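Local coordinates for protein alkaline phosphatase (Thermus thermophilus, PDB 7KWD) that probably hydrolyses phosphate monoesters as a homodimeric, metal-dependent alkaline phosphatase that holds two zinc ions and one magnesium ion in each subunit, at residues 81-86 against 453-458; 142-147 against 183-188; 161-166 against 190-195. One frame throughout, in Å; residues are numbered along the deposited sequence.

Interaction 1. Residues 81-86 against 453-458; sequences GLINTY and GLVDNT
L82 and V455 form the straightest of the backbone bonds that join 81-86 to 453-458 as parallel strands: V455 N donates to L82 O at 2.8 Å, with 172° at the hydrogen. The same ladder has L82 N giving to G453 O at 3.0 Å and N84 N to V455 O at 2.9 Å, so L82, I83 and N84 pair with L454, V455 and D456. Past the paired residues N457 N makes a weak bond to N84 O, its angle only 130°.

Apolar contacts lie on both faces. I83 and V455 share one face and meet methyl to methyl, CG2 of I83 being 3.5 Å from CG2 of V455. On the other face L454 CD1 comes up to L82 CB at 3.7 Å; with CG anti to the backbone N (chi1 171°), L454 also brings CD2 across the end of the N84 amide, near ND2, the chains crossing at about a right angle.

Polar ends are joined through water. Water 1 accepts from N84 ND2, donates to D456 OD1 and is hydrogen-bonded to Y86 OH, tying three side chains that do not bond directly. Water 2 similarly links T85 O and N457 ND2. D456 OD2 takes both OG1 (2.6 Å) and N of T458, a capping arrangement before the helix 459-468; its OD1 also forms a salt bridge with K107, which bonds N457 OD1 too.

N84 OD1 is held by Q58 of the second subunit, and W51 and Y54 of that subunit pack on L82 and L454, so this face belongs to the dimer interface. The I83 face is covered by F102 of helix 95-104 and by strand 438-443, which pairs with 80-84 antiparallel, while T85 touches the zinc ligand H318 on strand 310-325.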
ATOM      1  N   GLY A  81      -7.916  -4.670  10.024  1.00 22.75           N
ATOM      2  CA  GLY A  81      -7.385  -3.331  10.113  1.00 16.81           C
ATOM      3  C   GLY A  81      -5.927  -3.349   9.671  1.00 20.18           C
ATOM      4  O   GLY A  81      -5.521  -4.115   8.817  1.00 20.44           O
ATOM      5  N   LEU A  82      -5.173  -2.451  10.297  1.00 20.81           N
ATOM      6  CA  LEU A  82      -3.870  -2.062   9.817  1.00 19.88           C
ATOM      7  C   LEU A  82      -2.914  -2.017  10.991  1.00 21.25           C
ATOM      8  O   LEU A  82      -3.292  -1.551  12.079  1.00 16.29           O
ATOM      9  CB  LEU A  82      -3.921  -0.679   9.178  1.00 16.68           C
ATOM     10  CG  LEU A  82      -4.714  -0.499   7.890  1.00 22.07           C
ATOM     11  CD1 LEU A  82      -4.685   0.982   7.455  1.00 23.30           C
ATOM     12  CD2 LEU A  82      -4.179  -1.408   6.830  1.00 22.45           C
ATOM     13  N   ILE A  83      -1.675  -2.462  10.771  1.00 23.60           N
ATOM     14  CA  ILE A  83      -0.637  -2.264  11.769  1.00 17.63           C
ATOM     15  C   ILE A  83       0.453  -1.342  11.240  1.00 19.12           C
ATOM     16  O   ILE A  83       0.868  -1.443  10.082  1.00 20.26           O
ATOM     17  CB  ILE A  83      -0.022  -3.585  12.254  1.00 21.98           C
ATOM     18  CG1 ILE A  83       0.399  -4.459  11.075  1.00 23.41           C
ATOM     19  CG2 ILE A  83      -0.987  -4.336  13.192  1.00 23.33           C
ATOM     20  CD1 ILE A  83       1.342  -5.534  11.525  1.00 21.44           C
ATOM     21  N   ASN A  84       0.956  -0.475  12.129  1.00 22.51           N
ATOM     22  CA  ASN A  84       2.220   0.222  11.901  1.00 22.77           C
ATOM     23  C   ASN A  84       3.380  -0.731  12.184  1.00 27.51           C
ATOM     24  O   ASN A  84       3.364  -1.490  13.162  1.00 24.20           O
ATOM     25  CB  ASN A  84       2.312   1.470  12.789  1.00 22.68           C
ATOM     26  CG  ASN A  84       1.687   2.687  12.144  1.00 22.97           C
ATOM     27  OD1 ASN A  84       1.746   2.874  10.919  1.00 21.69           O
ATOM     28  ND2 ASN A  84       1.075   3.532  12.959  1.00 22.21           N
ATOM     29  N   THR A  85       4.388  -0.710  11.303  1.00 21.00           N
ATOM     30  CA  THR A  85       5.454  -1.700  11.356  1.00 23.78           C
ATOM     31  C   THR A  85       6.799  -1.124  11.768  1.00 23.79           C
ATOM     32  O   THR A  85       7.780  -1.874  11.844  1.00 24.67           O
ATOM     33  CB  THR A  85       5.612  -2.356   9.992  1.00 20.27           C
ATOM     34  OG1 THR A  85       5.905  -1.323   9.021  1.00 19.95           O
ATOM     35  CG2 THR A  85       4.341  -3.067   9.616  1.00 18.26           C
ATOM     36  N   TYR A  86       6.890   0.177  11.985  1.00 21.70           N
ATOM     37  CA  TYR A  86       8.180   0.758  12.322  1.00 24.59           C
ATOM     38  C   TYR A  86       8.783   0.125  13.574  1.00 27.46           C
ATOM     39  O   TYR A  86       8.090  -0.278  14.516  1.00 24.23           O
ATOM     40  CB  TYR A  86       8.073   2.264  12.490  1.00 25.77           C
ATOM     41  CG  TYR A  86       7.033   2.805  13.428  1.00 27.21           C
ATOM     42  CD1 TYR A  86       7.293   2.966  14.782  1.00 30.55           C
ATOM     43  CD2 TYR A  86       5.821   3.256  12.939  1.00 32.03           C
ATOM     44  CE1 TYR A  86       6.333   3.526  15.635  1.00 25.71           C
ATOM     45  CE2 TYR A  86       4.881   3.802  13.763  1.00 32.44           C
ATOM     46  CZ  TYR A  86       5.143   3.936  15.113  1.00 32.95           C
ATOM     47  OH  TYR A  86       4.196   4.493  15.928  1.00 39.34           O
ATOM     48  N   GLY A 453      -9.230  -0.705  13.337  1.00 16.46           N
ATOM     49  CA  GLY A 453      -8.572   0.480  12.865  1.00 25.68           C
ATOM     50  C   GLY A 453      -7.080   0.271  12.708  1.00 23.67           C
ATOM     51  O   GLY A 453      -6.594  -0.832  12.395  1.00 20.62           O
ATOM     52  N   LEU A 454      -6.341   1.371  12.900  1.00 19.56           N
ATOM     53  CA  LEU A 454      -4.890   1.406  12.742  1.00 19.79           C
ATOM     54  C   LEU A 454      -4.294   1.231  14.120  1.00 18.90           C
ATOM     55  O   LEU A 454      -4.481   2.095  14.977  1.00 19.43           O
ATOM     56  CB  LEU A 454      -4.403   2.707  12.123  1.00 19.95           C
ATOM     57  CG  LEU A 454      -2.881   2.885  12.147  1.00 22.20           C
ATOM     58  CD1 LEU A 454      -2.178   1.871  11.245  1.00 26.79           C
ATOM     59  CD2 LEU A 454      -2.489   4.268  11.733  1.00 21.30           C
ATOM     60  N   VAL A 455      -3.599   0.109  14.337  1.00 18.65           N
ATOM     61  CA  VAL A 455      -2.977  -0.186  15.616  1.00 20.11           C
ATOM     62  C   VAL A 455      -1.488  -0.318  15.402  1.00 21.81           C
ATOM     63  O   VAL A 455      -1.004  -0.365  14.275  1.00 22.42           O
ATOM     64  CB  VAL A 455      -3.529  -1.462  16.277  1.00 19.51           C
ATOM     65  CG1 VAL A 455      -5.027  -1.367  16.468  1.00 22.85           C
ATOM     66  CG2 VAL A 455      -3.124  -2.697  15.502  1.00 21.11           C
ATOM     67  N   ASP A 456      -0.765  -0.413  16.498  1.00 20.42           N
ATOM     68  CA  ASP A 456       0.675  -0.627  16.415  1.00 21.18           C
ATOM     69  C   ASP A 456       0.951  -2.112  16.312  1.00 22.73           C
ATOM     70  O   ASP A 456       0.183  -2.933  16.811  1.00 19.37           O
ATOM     71  CB  ASP A 456       1.385  -0.031  17.625  1.00 20.28           C
ATOM     72  CG  ASP A 456       2.882  -0.002  17.450  1.00 23.56           C
ATOM     73  OD1 ASP A 456       3.353   0.739  16.555  1.00 22.74           O
ATOM     74  OD2 ASP A 456       3.568  -0.736  18.189  1.00 22.47           O
ATOM     75  N   ASN A 457       2.065  -2.470  15.654  1.00 20.32           N
ATOM     76  CA  ASN A 457       2.323  -3.901  15.526  1.00 21.52           C
ATOM     77  C   ASN A 457       2.460  -4.560  16.899  1.00 20.27           C
ATOM     78  O   ASN A 457       2.123  -5.745  17.055  1.00 17.10           O
ATOM     79  CB  ASN A 457       3.522  -4.157  14.602  1.00 20.17           C
ATOM     80  CG  ASN A 457       4.830  -3.480  15.027  1.00 24.95           C
ATOM     81  OD1 ASN A 457       4.925  -2.758  16.026  1.00 22.46           O
ATOM     82  ND2 ASN A 457       5.858  -3.729  14.237  1.00 22.20           N
ATOM     83  N   THR A 458       2.860  -3.800  17.924  1.00 19.56           N
ATOM     84  CA  THR A 458       2.957  -4.403  19.250  1.00 23.50           C
ATOM     85  C   THR A 458       1.598  -4.836  19.774  1.00 24.96           C
ATOM     86  O   THR A 458       1.520  -5.612  20.725  1.00 21.60           O
ATOM     87  CB  THR A 458       3.565  -3.447  20.278  1.00 25.24           C
ATOM     88  OG1 THR A 458       2.878  -2.182  20.259  1.00 18.94           O
ATOM     89  CG2 THR A 458       5.045  -3.237  19.959  1.00 22.48           C
TER
HETATM   90  O   HOH W   1       1.734   2.841  15.785  1.00 20.96           O
HETATM   91  O   HOH W   2       8.984  -3.449  14.007  1.00 22.40           O

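Interaction 2. Residues 142-147 against 183-188; sequences TTVTHA and RFFNPA
The F184 ring has T143 CG2 at its edge, near the ring plane and 3.9 Å from CE2, and R183 CG over the centre of one face, 3.4 Å above the plane. T145 OG1 approaches the same ring obliquely, 3.5 Å from CD2. The F185 ring is met obliquely by two methyls, V144 CG1 at 3.7 Å and T145 CG2 at 4.1 Å, both measured to CE1; the valine and phenylalanine side chains cross at about a right angle. With CG anti to its carbonyl carbon (chi1 -68°), F185 directs its ring toward this pair of methyls.

No hydrogen bond crosses between the segments, so packing alone joins them directly. Within 142-147 a type I beta turn runs from T143 to H146, closed by H146 N to T143 O at 3.0 Å, and H146 then stands at the N-cap of helix 147-153. This helix bears the magnesium ligand T148, and H146 itself is a predicted magnesium ligand; the turn therefore lies beside the metal site. The hydroxyls of T143 and T145 both bond to E162 OE2 of helix 162-172. Replacing T145 by alanine removes both OG1 and CG2, which is likely to cost E162 OE2 one of its hydroxyl partners and open a gap beside both phenylalanine rings. A166 of the same helix also touches F185, and F184 O accepts from R190 NH1.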
ATOM      1  N   THR A 142      10.486 -20.436   4.867  1.00 23.41           N
ATOM      2  CA  THR A 142      11.880 -20.086   5.052  1.00 24.21           C
ATOM      3  C   THR A 142      12.605 -21.238   5.745  1.00 24.00           C
ATOM      4  O   THR A 142      11.994 -22.249   6.130  1.00 24.63           O
ATOM      5  CB  THR A 142      12.026 -18.803   5.880  1.00 22.23           C
ATOM      6  OG1 THR A 142      11.562 -19.050   7.215  1.00 23.97           O
ATOM      7  CG2 THR A 142      11.226 -17.636   5.269  1.00 24.70           C
ATOM      8  N   THR A 143      13.921 -21.069   5.950  1.00 27.54           N
ATOM      9  CA  THR A 143      14.626 -21.891   6.924  1.00 23.55           C
ATOM     10  C   THR A 143      13.835 -21.873   8.222  1.00 24.11           C
ATOM     11  O   THR A 143      13.281 -20.845   8.621  1.00 27.48           O
ATOM     12  CB  THR A 143      16.051 -21.388   7.169  1.00 21.22           C
ATOM     13  OG1 THR A 143      16.000 -20.012   7.512  1.00 27.59           O
ATOM     14  CG2 THR A 143      16.915 -21.573   5.914  1.00 25.96           C
ATOM     15  N   VAL A 144      13.736 -23.040   8.858  1.00 22.70           N
ATOM     16  CA  VAL A 144      12.855 -23.159  10.004  1.00 22.69           C
ATOM     17  C   VAL A 144      13.353 -22.319  11.169  1.00 25.71           C
ATOM     18  O   VAL A 144      12.562 -21.945  12.050  1.00 24.35           O
ATOM     19  CB  VAL A 144      12.717 -24.652  10.346  1.00 25.01           C
ATOM     20  CG1 VAL A 144      14.028 -25.185  10.995  1.00 26.57           C
ATOM     21  CG2 VAL A 144      11.529 -24.840  11.248  1.00 31.34           C
ATOM     22  N   THR A 145      14.646 -21.993  11.169  1.00 21.17           N
ATOM     23  CA  THR A 145      15.332 -21.191  12.170  1.00 20.92           C
ATOM     24  C   THR A 145      15.328 -19.693  11.818  1.00 20.24           C
ATOM     25  O   THR A 145      15.988 -18.887  12.488  1.00 20.17           O
ATOM     26  CB  THR A 145      16.788 -21.701  12.272  1.00 22.20           C
ATOM     27  OG1 THR A 145      17.307 -21.755  10.932  1.00 24.47           O
ATOM     28  CG2 THR A 145      16.897 -23.099  12.857  1.00 26.13           C
ATOM     29  N   HIS A 146      14.611 -19.301  10.780  1.00 23.46           N
ATOM     30  CA  HIS A 146      14.615 -17.911  10.350  1.00 21.17           C
ATOM     31  C   HIS A 146      13.897 -17.021  11.367  1.00 23.43           C
ATOM     32  O   HIS A 146      13.320 -17.480  12.354  1.00 22.36           O
ATOM     33  CB  HIS A 146      13.989 -17.815   8.964  1.00 23.50           C
ATOM     34  CG  HIS A 146      14.544 -16.721   8.112  1.00 23.84           C
ATOM     35  ND1 HIS A 146      13.753 -15.711   7.607  1.00 27.57           N
ATOM     36  CD2 HIS A 146      15.800 -16.499   7.635  1.00 28.44           C
ATOM     37  CE1 HIS A 146      14.499 -14.900   6.873  1.00 34.51           C
ATOM     38  NE2 HIS A 146      15.743 -15.356   6.870  1.00 32.54           N
ATOM     39  N   ALA A 147      13.985 -15.711  11.122  1.00 20.36           N
ATOM     40  CA  ALA A 147      13.658 -14.735  12.158  1.00 21.48           C
ATOM     41  C   ALA A 147      12.211 -14.833  12.605  1.00 20.14           C
ATOM     42  O   ALA A 147      11.919 -14.736  13.800  1.00 18.94           O
ATOM     43  CB  ALA A 147      13.924 -13.326  11.654  1.00 24.56           C
ATOM     44  N   ARG A 183      21.166 -26.960   6.060  1.00 25.03           N
ATOM     45  CA  ARG A 183      22.521 -26.509   6.343  1.00 26.75           C
ATOM     46  C   ARG A 183      22.770 -26.271   7.830  1.00 28.85           C
ATOM     47  O   ARG A 183      23.941 -26.257   8.242  1.00 28.10           O
ATOM     48  CB  ARG A 183      22.830 -25.246   5.525  1.00 28.32           C
ATOM     49  CG  ARG A 183      22.159 -23.949   5.981  1.00 34.48           C
ATOM     50  CD  ARG A 183      22.272 -22.806   4.913  1.00 32.27           C
ATOM     51  NE  ARG A 183      23.518 -22.075   5.105  1.00 54.34           N
ATOM     52  CZ  ARG A 183      23.638 -20.749   5.190  1.00 59.26           C
ATOM     53  NH1 ARG A 183      22.576 -19.948   5.096  1.00 47.27           N
ATOM     54  NH2 ARG A 183      24.843 -20.224   5.385  1.00 71.01           N
ATOM     55  N   PHE A 184      21.719 -26.108   8.646  1.00 27.27           N
ATOM     56  CA  PHE A 184      21.880 -25.852  10.075  1.00 26.89           C
ATOM     57  C   PHE A 184      21.662 -27.100  10.928  1.00 24.65           C
ATOM     58  O   PHE A 184      21.837 -27.039  12.158  1.00 27.06           O
ATOM     59  CB  PHE A 184      20.937 -24.711  10.539  1.00 24.46           C
ATOM     60  CG  PHE A 184      21.037 -23.479   9.688  1.00 24.99           C
ATOM     61  CD1 PHE A 184      22.234 -22.792   9.585  1.00 22.77           C
ATOM     62  CD2 PHE A 184      19.936 -23.015   8.973  1.00 24.40           C
ATOM     63  CE1 PHE A 184      22.343 -21.680   8.758  1.00 29.20           C
ATOM     64  CE2 PHE A 184      20.021 -21.909   8.172  1.00 24.43           C
ATOM     65  CZ  PHE A 184      21.228 -21.224   8.057  1.00 29.16           C
ATOM     66  N   PHE A 185      21.335 -28.237  10.320  1.00 20.51           N
ATOM     67  CA  PHE A 185      21.084 -29.455  11.082  1.00 26.22           C
ATOM     68  C   PHE A 185      21.970 -30.624  10.680  1.00 23.56           C
ATOM     69  O   PHE A 185      22.277 -31.476  11.514  1.00 24.55           O
ATOM     70  CB  PHE A 185      19.616 -29.887  10.909  1.00 25.02           C
ATOM     71  CG  PHE A 185      18.620 -28.953  11.541  1.00 29.13           C
ATOM     72  CD1 PHE A 185      18.215 -27.799  10.878  1.00 26.66           C
ATOM     73  CD2 PHE A 185      18.064 -29.240  12.782  1.00 24.17           C
ATOM     74  CE1 PHE A 185      17.269 -26.935  11.453  1.00 23.98           C
ATOM     75  CE2 PHE A 185      17.139 -28.376  13.360  1.00 29.24           C
ATOM     76  CZ  PHE A 185      16.752 -27.222  12.688  1.00 24.28           C
ATOM     77  N   ASN A 186      22.380 -30.672   9.453  1.00 25.69           N
ATOM     78  CA  ASN A 186      23.109 -31.784   8.851  1.00 23.37           C
ATOM     79  C   ASN A 186      24.565 -31.775   9.286  1.00 26.92           C
ATOM     80  O   ASN A 186      25.250 -30.760   9.105  1.00 21.24           O
ATOM     81  CB  ASN A 186      22.988 -31.596   7.333  1.00 24.39           C
ATOM     82  CG  ASN A 186      23.502 -32.755   6.534  1.00 31.77           C
ATOM     83  OD1 ASN A 186      24.366 -33.512   6.953  1.00 27.89           O
ATOM     84  ND2 ASN A 186      22.985 -32.860   5.334  1.00 26.10           N
ATOM     85  N   PRO A 187      25.080 -32.876   9.854  1.00 27.68           N
ATOM     86  CA  PRO A 187      26.497 -32.874  10.293  1.00 28.31           C
ATOM     87  C   PRO A 187      27.466 -32.584   9.171  1.00 23.70           C
ATOM     88  O   PRO A 187      28.572 -32.087   9.414  1.00 32.30           O
ATOM     89  CB  PRO A 187      26.729 -34.289  10.853  1.00 25.72           C
ATOM     90  CG  PRO A 187      25.640 -35.137  10.291  1.00 32.48           C
ATOM     91  CD  PRO A 187      24.448 -34.201   9.994  1.00 29.69           C
ATOM     92  N   ALA A 188      27.072 -32.831   7.940  1.00 26.83           N
ATOM     93  CA  ALA A 188      27.924 -32.556   6.800  1.00 29.76           C
ATOM     94  C   ALA A 188      27.874 -31.112   6.336  1.00 33.44           C
ATOM     95  O   ALA A 188      28.556 -30.787   5.362  1.00 32.30           O
ATOM     96  CB  ALA A 188      27.509 -33.463   5.631  1.00 29.03           C
TER

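Interaction 3. Residues 161-166 against 190-195; sequences AEERIA and RKDGKD
E163 presents its carboxylate to two successive backbone amides: OE2 accepts from K191 N at 2.8 Å, nearly straight at 176°, and OE1 from D192 N at 3.3 Å. The donors come on the syn side of each oxygen, somewhat out of the carboxylate plane. The amides belong to a type I beta turn, R190 to G193, so a side chain from the first turn of helix 162-172 clasps the beginning of a loop turn. E163 reaches it with CG anti to the backbone N (chi1 -156°) and its chain extended beyond.

The guanidinium of R190 packs a face against the E163 side chain. E163 CG lies over the centre of that face, 3.1 Å above the plane, and NH1 donates to E163 O at 2.9 Å. The charges of the two residues attract only at long range: OE1 is 3.7 Å from NH2 and sits off the plane of the guanidinium, which leaves attraction between charges but no directed bond. R190 is instead gripped side-on by D192, where NE bonds to OD1, and NH2 to OD2 at 2.8 Å, which fixes the guanidinium in rotation. E167 adds a second salt bridge to NH2, and L196 of helix 196-202 packs on the arginine. E163 OE1 and D192 OD1 stand 3.5 Å apart, a like-charge approach that R190 probably offsets.

D192 OD1 also closes an Asx turn: K194 N bonds to it at 2.9 Å, from the opposite face of the carboxylate plane to R190 NE.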
ATOM      1  N   ALA A 161      22.540 -16.271  13.390  1.00 30.11           N
ATOM      2  CA  ALA A 161      23.234 -17.396  14.009  1.00 33.98           C
ATOM      3  C   ALA A 161      22.330 -18.628  14.022  1.00 27.09           C
ATOM      4  O   ALA A 161      21.977 -19.186  15.058  1.00 28.79           O
ATOM      5  CB  ALA A 161      23.686 -17.004  15.407  1.00 27.47           C
ATOM      6  N   GLU A 162      21.926 -19.041  12.823  1.00 30.98           N
ATOM      7  CA  GLU A 162      20.895 -20.076  12.746  1.00 25.23           C
ATOM      8  C   GLU A 162      21.416 -21.440  13.127  1.00 24.29           C
ATOM      9  O   GLU A 162      20.619 -22.300  13.539  1.00 28.77           O
ATOM     10  CB  GLU A 162      20.304 -20.114  11.338  1.00 24.83           C
ATOM     11  CG  GLU A 162      19.531 -18.817  11.025  1.00 30.19           C
ATOM     12  CD  GLU A 162      18.835 -18.854   9.665  1.00 25.47           C
ATOM     13  OE1 GLU A 162      19.305 -18.130   8.752  1.00 25.62           O
ATOM     14  OE2 GLU A 162      17.847 -19.625   9.530  1.00 23.23           O
ATOM     15  N   GLU A 163      22.730 -21.674  13.021  1.00 30.02           N
ATOM     16  CA  GLU A 163      23.284 -22.930  13.513  1.00 25.98           C
ATOM     17  C   GLU A 163      23.055 -23.047  15.014  1.00 29.42           C
ATOM     18  O   GLU A 163      22.631 -24.095  15.522  1.00 27.47           O
ATOM     19  CB  GLU A 163      24.773 -23.011  13.149  1.00 33.09           C
ATOM     20  CG  GLU A 163      25.284 -24.434  13.081  1.00 37.70           C
ATOM     21  CD  GLU A 163      26.711 -24.581  12.553  1.00 30.18           C
ATOM     22  OE1 GLU A 163      27.549 -25.113  13.336  1.00 32.44           O
ATOM     23  OE2 GLU A 163      26.962 -24.195  11.383  1.00 31.73           O
ATOM     24  N   ARG A 164      23.265 -21.955  15.732  1.00 27.14           N
ATOM     25  CA  ARG A 164      22.994 -21.940  17.167  1.00 25.95           C
ATOM     26  C   ARG A 164      21.494 -21.991  17.452  1.00 33.12           C
ATOM     27  O   ARG A 164      21.055 -22.694  18.373  1.00 27.18           O
ATOM     28  CB  ARG A 164      23.628 -20.677  17.767  1.00 28.13           C
ATOM     29  CG  ARG A 164      23.270 -20.366  19.232  1.00 31.80           C
ATOM     30  CD  ARG A 164      23.592 -21.523  20.196  1.00 38.18           C
ATOM     31  NE  ARG A 164      23.090 -21.209  21.530  1.00 40.41           N
ATOM     32  CZ  ARG A 164      22.548 -22.081  22.384  1.00 38.07           C
ATOM     33  NH1 ARG A 164      22.439 -23.368  22.070  1.00 37.57           N
ATOM     34  NH2 ARG A 164      22.106 -21.641  23.562  1.00 39.94           N
ATOM     35  N   ILE A 165      20.694 -21.246  16.674  1.00 27.73           N
ATOM     36  CA  ILE A 165      19.244 -21.240  16.858  1.00 29.31           C
ATOM     37  C   ILE A 165      18.676 -22.662  16.750  1.00 21.91           C
ATOM     38  O   ILE A 165      17.803 -23.053  17.521  1.00 23.40           O
ATOM     39  CB  ILE A 165      18.609 -20.271  15.837  1.00 23.41           C
ATOM     40  CG1 ILE A 165      18.973 -18.814  16.188  1.00 25.18           C
ATOM     41  CG2 ILE A 165      17.079 -20.392  15.824  1.00 28.68           C
ATOM     42  CD1 ILE A 165      18.653 -17.822  15.063  1.00 24.72           C
ATOM     43  N   ALA A 166      19.196 -23.463  15.825  1.00 23.53           N
ATOM     44  CA  ALA A 166      18.751 -24.850  15.705  1.00 27.16           C
ATOM     45  C   ALA A 166      18.994 -25.622  16.992  1.00 28.01           C
ATOM     46  O   ALA A 166      18.178 -26.469  17.385  1.00 23.33           O
ATOM     47  CB  ALA A 166      19.460 -25.527  14.521  1.00 26.67           C
ATOM     48  N   ARG A 190      26.807 -28.250   8.975  1.00 28.65           N
ATOM     49  CA  ARG A 190      27.100 -27.460  10.154  1.00 27.35           C
ATOM     50  C   ARG A 190      28.600 -27.247  10.329  1.00 31.77           C
ATOM     51  O   ARG A 190      29.411 -28.155  10.123  1.00 28.77           O
ATOM     52  CB  ARG A 190      26.521 -28.165  11.381  1.00 24.57           C
ATOM     53  CG  ARG A 190      24.988 -28.070  11.499  1.00 26.77           C
ATOM     54  CD  ARG A 190      24.488 -28.691  12.820  1.00 24.50           C
ATOM     55  NE  ARG A 190      25.129 -28.087  13.988  1.00 23.30           N
ATOM     56  CZ  ARG A 190      24.581 -27.120  14.719  1.00 28.14           C
ATOM     57  NH1 ARG A 190      23.382 -26.625  14.408  1.00 30.34           N
ATOM     58  NH2 ARG A 190      25.231 -26.651  15.746  1.00 29.02           N
ATOM     59  N   LYS A 191      28.963 -26.044  10.758  1.00 30.53           N
ATOM     60  CA  LYS A 191      30.374 -25.723  10.940  1.00 28.60           C
ATOM     61  C   LYS A 191      30.993 -26.571  12.030  1.00 31.24           C
ATOM     62  O   LYS A 191      32.176 -26.914  11.940  1.00 26.98           O
ATOM     63  CB  LYS A 191      30.541 -24.233  11.248  1.00 29.01           C
ATOM     64  CG  LYS A 191      29.977 -23.329  10.155  1.00 35.28           C
ATOM     65  CD  LYS A 191      30.186 -21.856  10.522  1.00 36.00           C
ATOM     66  CE  LYS A 191      29.232 -20.957   9.768  1.00 43.71           C
ATOM     67  NZ  LYS A 191      29.951 -20.456   8.596  1.00 51.26           N
ATOM     68  N   ASP A 192      30.217 -26.953  13.034  1.00 26.98           N
ATOM     69  CA  ASP A 192      30.719 -27.777  14.112  1.00 27.98           C
ATOM     70  C   ASP A 192      30.594 -29.267  13.837  1.00 26.94           C
ATOM     71  O   ASP A 192      30.930 -30.057  14.714  1.00 28.85           O
ATOM     72  CB  ASP A 192      30.004 -27.419  15.436  1.00 29.77           C
ATOM     73  CG  ASP A 192      28.508 -27.808  15.450  1.00 29.81           C
ATOM     74  OD1 ASP A 192      27.999 -28.393  14.475  1.00 22.71           O
ATOM     75  OD2 ASP A 192      27.838 -27.528  16.465  1.00 28.08           O
ATOM     76  N   GLY A 193      30.127 -29.665  12.654  1.00 28.82           N
ATOM     77  CA  GLY A 193      29.983 -31.072  12.306  1.00 30.10           C
ATOM     78  C   GLY A 193      29.022 -31.899  13.145  1.00 33.19           C
ATOM     79  O   GLY A 193      28.954 -33.117  13.002  1.00 30.67           O
ATOM     80  N   LYS A 194      28.263 -31.261  14.023  1.00 25.60           N
ATOM     81  CA  LYS A 194      27.344 -31.990  14.900  1.00 26.46           C
ATOM     82  C   LYS A 194      26.130 -32.514  14.136  1.00 28.78           C
ATOM     83  O   LYS A 194      25.557 -31.807  13.309  1.00 24.17           O
ATOM     84  CB  LYS A 194      26.907 -31.042  16.016  1.00 35.20           C
ATOM     85  CG  LYS A 194      26.238 -31.660  17.215  1.00 43.19           C
ATOM     86  CD  LYS A 194      25.644 -30.542  18.119  1.00 56.97           C
ATOM     87  CE  LYS A 194      26.717 -29.834  18.980  1.00 71.53           C
ATOM     88  NZ  LYS A 194      26.186 -29.411  20.318  1.00 71.25           N
ATOM     89  N   ASP A 195      25.695 -33.756  14.444  1.00 24.71           N
ATOM     90  CA  ASP A 195      24.474 -34.323  13.828  1.00 34.73           C
ATOM     91  C   ASP A 195      23.266 -33.933  14.688  1.00 27.68           C
ATOM     92  O   ASP A 195      22.830 -34.674  15.574  1.00 27.93           O
ATOM     93  CB  ASP A 195      24.593 -35.839  13.668  1.00 30.12           C
ATOM     94  CG  ASP A 195      23.396 -36.473  12.936  1.00 35.70           C
ATOM     95  OD1 ASP A 195      22.357 -35.797  12.791  1.00 31.66           O
ATOM     96  OD2 ASP A 195      23.503 -37.658  12.487  1.00 30.55           O
TER

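How the interactions relate
Interactions 2 and 3 adjoin, their centres 8 Å apart, whereas interaction 1 lies 31 Å and 35 Å from them, centre to centre. Along the chain the order is 81-86, 142-147, 161-166, 183-188, 190-195, 453-458: the segments of interactions 2 and 3 alternate, and both fall within the span bracketed by interaction 1. Interactions 2 and 3 thus form one continuous packing unit, joining helix 162-172 to the turn before helix 147-153, near magnesium, and to the loop that holds 183-195. On the opposite side of the chain's centre from interaction 2, interaction 1 ties a late part of the chain to strand 80-84 at the dimer interface, close to a zinc ligand.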